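Local coordinates for protein histidine kinase (Caulobacter vibrioides, PDB 6TNE) that probably acts as a hybrid histidine kinase that passes phosphate through its receiver domain in a phosphorelay, at residues 12-17 with 27-32. Numbering follows the deposited sequence.
Sequences VRSVAA and VLEAAD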
ATOM      1  N   VAL A  12      -1.293   1.075  13.362  1.00 13.98           N
ATOM      2  CA  VAL A  12      -0.418   1.732  12.385  1.00 14.66           C
ATOM      3  C   VAL A  12      -1.174   1.973  11.082  1.00 13.47           C
ATOM      4  O   VAL A  12      -1.164   3.084  10.514  1.00 14.90           O
ATOM      5  CB  VAL A  12       0.814   0.841  12.148  1.00 17.47           C
ATOM      6  CG1 VAL A  12       1.644   1.329  10.973  1.00 19.05           C
ATOM      7  CG2 VAL A  12       1.614   0.723  13.466  1.00 22.59           C
ATOM      8  N   ARG A  13      -1.877   0.944  10.597  1.00 12.80           N
ATOM      9  CA  ARG A  13      -2.609   1.082   9.356  1.00 12.63           C
ATOM     10  C   ARG A  13      -3.694   2.133   9.475  1.00 11.84           C
ATOM     11  O   ARG A  13      -3.899   2.952   8.567  1.00 13.65           O
ATOM     12  CB  ARG A  13      -3.232  -0.257   8.995  1.00 13.45           C
ATOM     13  CG  ARG A  13      -3.860  -0.237   7.631  1.00 12.82           C
ATOM     14  CD  ARG A  13      -4.636  -1.542   7.362  1.00 15.50           C
ATOM     15  NE  ARG A  13      -5.794  -1.659   8.235  1.00 14.76           N
ATOM     16  CZ  ARG A  13      -5.966  -2.545   9.201  1.00 15.67           C
ATOM     17  NH1 ARG A  13      -5.059  -3.502   9.459  1.00 16.96           N
ATOM     18  NH2 ARG A  13      -7.047  -2.460   9.946  1.00 18.32           N
ATOM     19  N   SER A  14      -4.433   2.114  10.596  1.00 12.40           N
ATOM     20  CA  SER A  14      -5.592   3.004  10.732  1.00 12.95           C
ATOM     21  C   SER A  14      -5.156   4.452  10.808  1.00 12.29           C
ATOM     22  O   SER A  14      -5.825   5.317  10.238  1.00 13.57           O
ATOM     23  CB  SER A  14      -6.377   2.667  12.004  1.00 15.72           C
ATOM     24  OG  SER A  14      -6.874   1.358  11.998  1.00 19.39           O
ATOM     25  N   VAL A  15      -4.086   4.743  11.553  1.00 12.40           N
ATOM     26  CA  VAL A  15      -3.592   6.120  11.615  1.00 12.91           C
ATOM     27  C   VAL A  15      -3.245   6.606  10.216  1.00 11.74           C
ATOM     28  O   VAL A  15      -3.668   7.687   9.781  1.00 13.47           O
ATOM     29  CB  VAL A  15      -2.396   6.221  12.573  1.00 13.26           C
ATOM     30  CG1 VAL A  15      -1.650   7.548  12.401  1.00 15.14           C
ATOM     31  CG2 VAL A  15      -2.820   5.982  14.013  1.00 14.36           C
ATOM     32  N   ALA A  16      -2.423   5.830   9.504  1.00 12.10           N
ATOM     33  CA  ALA A  16      -1.960   6.261   8.186  1.00 13.00           C
ATOM     34  C   ALA A  16      -3.131   6.394   7.227  1.00 12.16           C
ATOM     35  O   ALA A  16      -3.199   7.357   6.435  1.00 13.31           O
ATOM     36  CB  ALA A  16      -0.901   5.282   7.652  1.00 14.69           C
ATOM     37  N   ALA A  17      -4.062   5.440   7.264  1.00 12.91           N
ATOM     38  CA  ALA A  17      -5.220   5.499   6.363  1.00 13.40           C
ATOM     39  C   ALA A  17      -6.046   6.758   6.631  1.00 13.88           C
ATOM     40  O   ALA A  17      -6.484   7.451   5.708  1.00 15.57           O
ATOM     41  CB  ALA A  17      -6.105   4.248   6.513  1.00 14.88           C
ATOM     42  N   VAL A  27      -8.763   5.252   0.595  1.00 17.24           N
ATOM     43  CA  VAL A  27      -7.828   4.251   1.103  1.00 14.76           C
ATOM     44  C   VAL A  27      -8.589   2.968   1.363  1.00 15.22           C
ATOM     45  O   VAL A  27      -9.468   2.936   2.246  1.00 16.28           O
ATOM     46  CB  VAL A  27      -7.087   4.735   2.356  1.00 14.26           C
ATOM     47  CG1 VAL A  27      -6.098   3.682   2.783  1.00 15.07           C
ATOM     48  CG2 VAL A  27      -6.363   6.030   2.065  1.00 16.04           C
ATOM     49  N   LEU A  28      -8.212   1.911   0.630  1.00 13.99           N
ATOM     50  CA  LEU A  28      -8.771   0.588   0.824  1.00 13.37           C
ATOM     51  C   LEU A  28      -7.792  -0.149   1.721  1.00 13.39           C
ATOM     52  O   LEU A  28      -6.637  -0.386   1.343  1.00 16.29           O
ATOM     53  CB  LEU A  28      -8.849  -0.125  -0.518  1.00 15.85           C
ATOM     54  CG  LEU A  28      -9.712   0.555  -1.591  1.00 19.96           C
ATOM     55  CD1 LEU A  28      -9.803  -0.266  -2.859  1.00 22.51           C
ATOM     56  CD2 LEU A  28     -11.117   0.805  -1.073  1.00 24.29           C
ATOM     57  N   GLU A  29      -8.236  -0.552   2.877  1.00 13.16           N
ATOM     58  CA  GLU A  29      -7.353  -1.170   3.862  1.00 13.36           C
ATOM     59  C   GLU A  29      -7.415  -2.687   3.781  1.00 13.41           C
ATOM     60  O   GLU A  29      -8.510  -3.258   3.605  1.00 15.66           O
ATOM     61  CB  GLU A  29      -7.768  -0.750   5.261  1.00 13.61           C
ATOM     62  CG  GLU A  29      -7.469   0.720   5.560  1.00 17.32           C
ATOM     63  CD  GLU A  29      -7.977   1.107   6.944  1.00 19.21           C
ATOM     64  OE1 GLU A  29      -7.434   0.598   7.952  1.00 20.65           O
ATOM     65  OE2 GLU A  29      -8.924   1.916   7.021  1.00 21.49           O
ATOM     66  N   ALA A  30      -6.277  -3.327   3.996  1.00 11.68           N
ATOM     67  CA  ALA A  30      -6.221  -4.776   4.103  1.00 12.30           C
ATOM     68  C   ALA A  30      -5.258  -5.110   5.233  1.00 11.06           C
ATOM     69  O   ALA A  30      -4.257  -4.413   5.428  1.00 11.47           O
ATOM     70  CB  ALA A  30      -5.734  -5.389   2.778  1.00 12.07           C
ATOM     71  N   ALA A  31      -5.521  -6.206   5.954  1.00 11.92           N
ATOM     72  CA  ALA A  31      -4.663  -6.617   7.043  1.00 12.72           C
ATOM     73  C   ALA A  31      -3.709  -7.729   6.647  1.00 13.05           C
ATOM     74  O   ALA A  31      -2.839  -8.082   7.445  1.00 15.66           O
ATOM     75  CB  ALA A  31      -5.484  -7.088   8.244  1.00 15.31           C
ATOM     76  N   ASP A  32      -3.842  -8.281   5.453  1.00 12.66           N
ATOM     77  CA  ASP A  32      -2.951  -9.352   5.030  1.00 13.73           C
ATOM     78  C   ASP A  32      -3.006  -9.457   3.517  1.00 12.14           C
ATOM     79  O   ASP A  32      -3.841  -8.832   2.846  1.00 12.70           O
ATOM     80  CB  ASP A  32      -3.226 -10.705   5.684  1.00 16.82           C
ATOM     81  CG  ASP A  32      -4.586 -11.171   5.472  1.00 18.97           C
ATOM     82  OD1 ASP A  32      -5.142 -11.150   4.384  1.00 20.32           O
ATOM     83  OD2 ASP A  32      -5.169 -11.605   6.450  1.00 26.09           O
TER
HETATM   84  O   HOH W   1      -8.796   0.126  10.258  1.00 24.99           O
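Arg13 and Glu29 form a salt bridge between helix 10-21 and the edge strand 26-30. The contact is made through NE, not the end of the guanidinium: Arg13 NE donates to Glu29 OE1 at 2.8 Å, with an N-H...O angle of 160°. OE1 lies close to the guanidinium plane and receives the bond on its anti lone pair, the one turned away from OE2. The two flat groups are tilted 38° to each other.

A water ties the pair together again. It donates to Glu29 OE1 at 2.7 Å and to Ser14 OG, and accepts from Arg13 NH2 at 3.1 Å. OE1 is therefore gripped by two donors, NE and the water. Ser14 OG also bonds to Asp10 O, one turn back in the helix.

Ala17 CB packs on Val27 CG1 at 3.8 Å and lies against the carboxylate carbon of Glu29, 3.7 Å from CD. Val27 CG1 is anti to the backbone N (chi1 -177°), which directs this methyl at the helix. At the other end, Arg13 CD passes 3.5 Å from Ala30 O, and Arg13 NH1 lies 3.8 Å from Ala31 CB. The Arg13 chain is bent at chi3, bringing NE to Glu29 and NH1 to Ala31.

Both partners have further bonds outside the segments: Arg13 NH1 makes a salt bridge to Asp10 and a hydrogen bond to Glu7 O, and Glu29 OE2 a salt bridge to Arg21. This sharing would probably keep Glu29 ionised.

The strand runs antiparallel to the helix, as expected within the beta-alpha-beta unit 2-6, 10-21, 26-30 of a CheY-like receiver fold. Strand 26-30 pairs with strand 2-6, whose Phe5 touches Arg13, Ala16 and Val27. From the strand, Leu28 and Ala30 pack against helix 33-42.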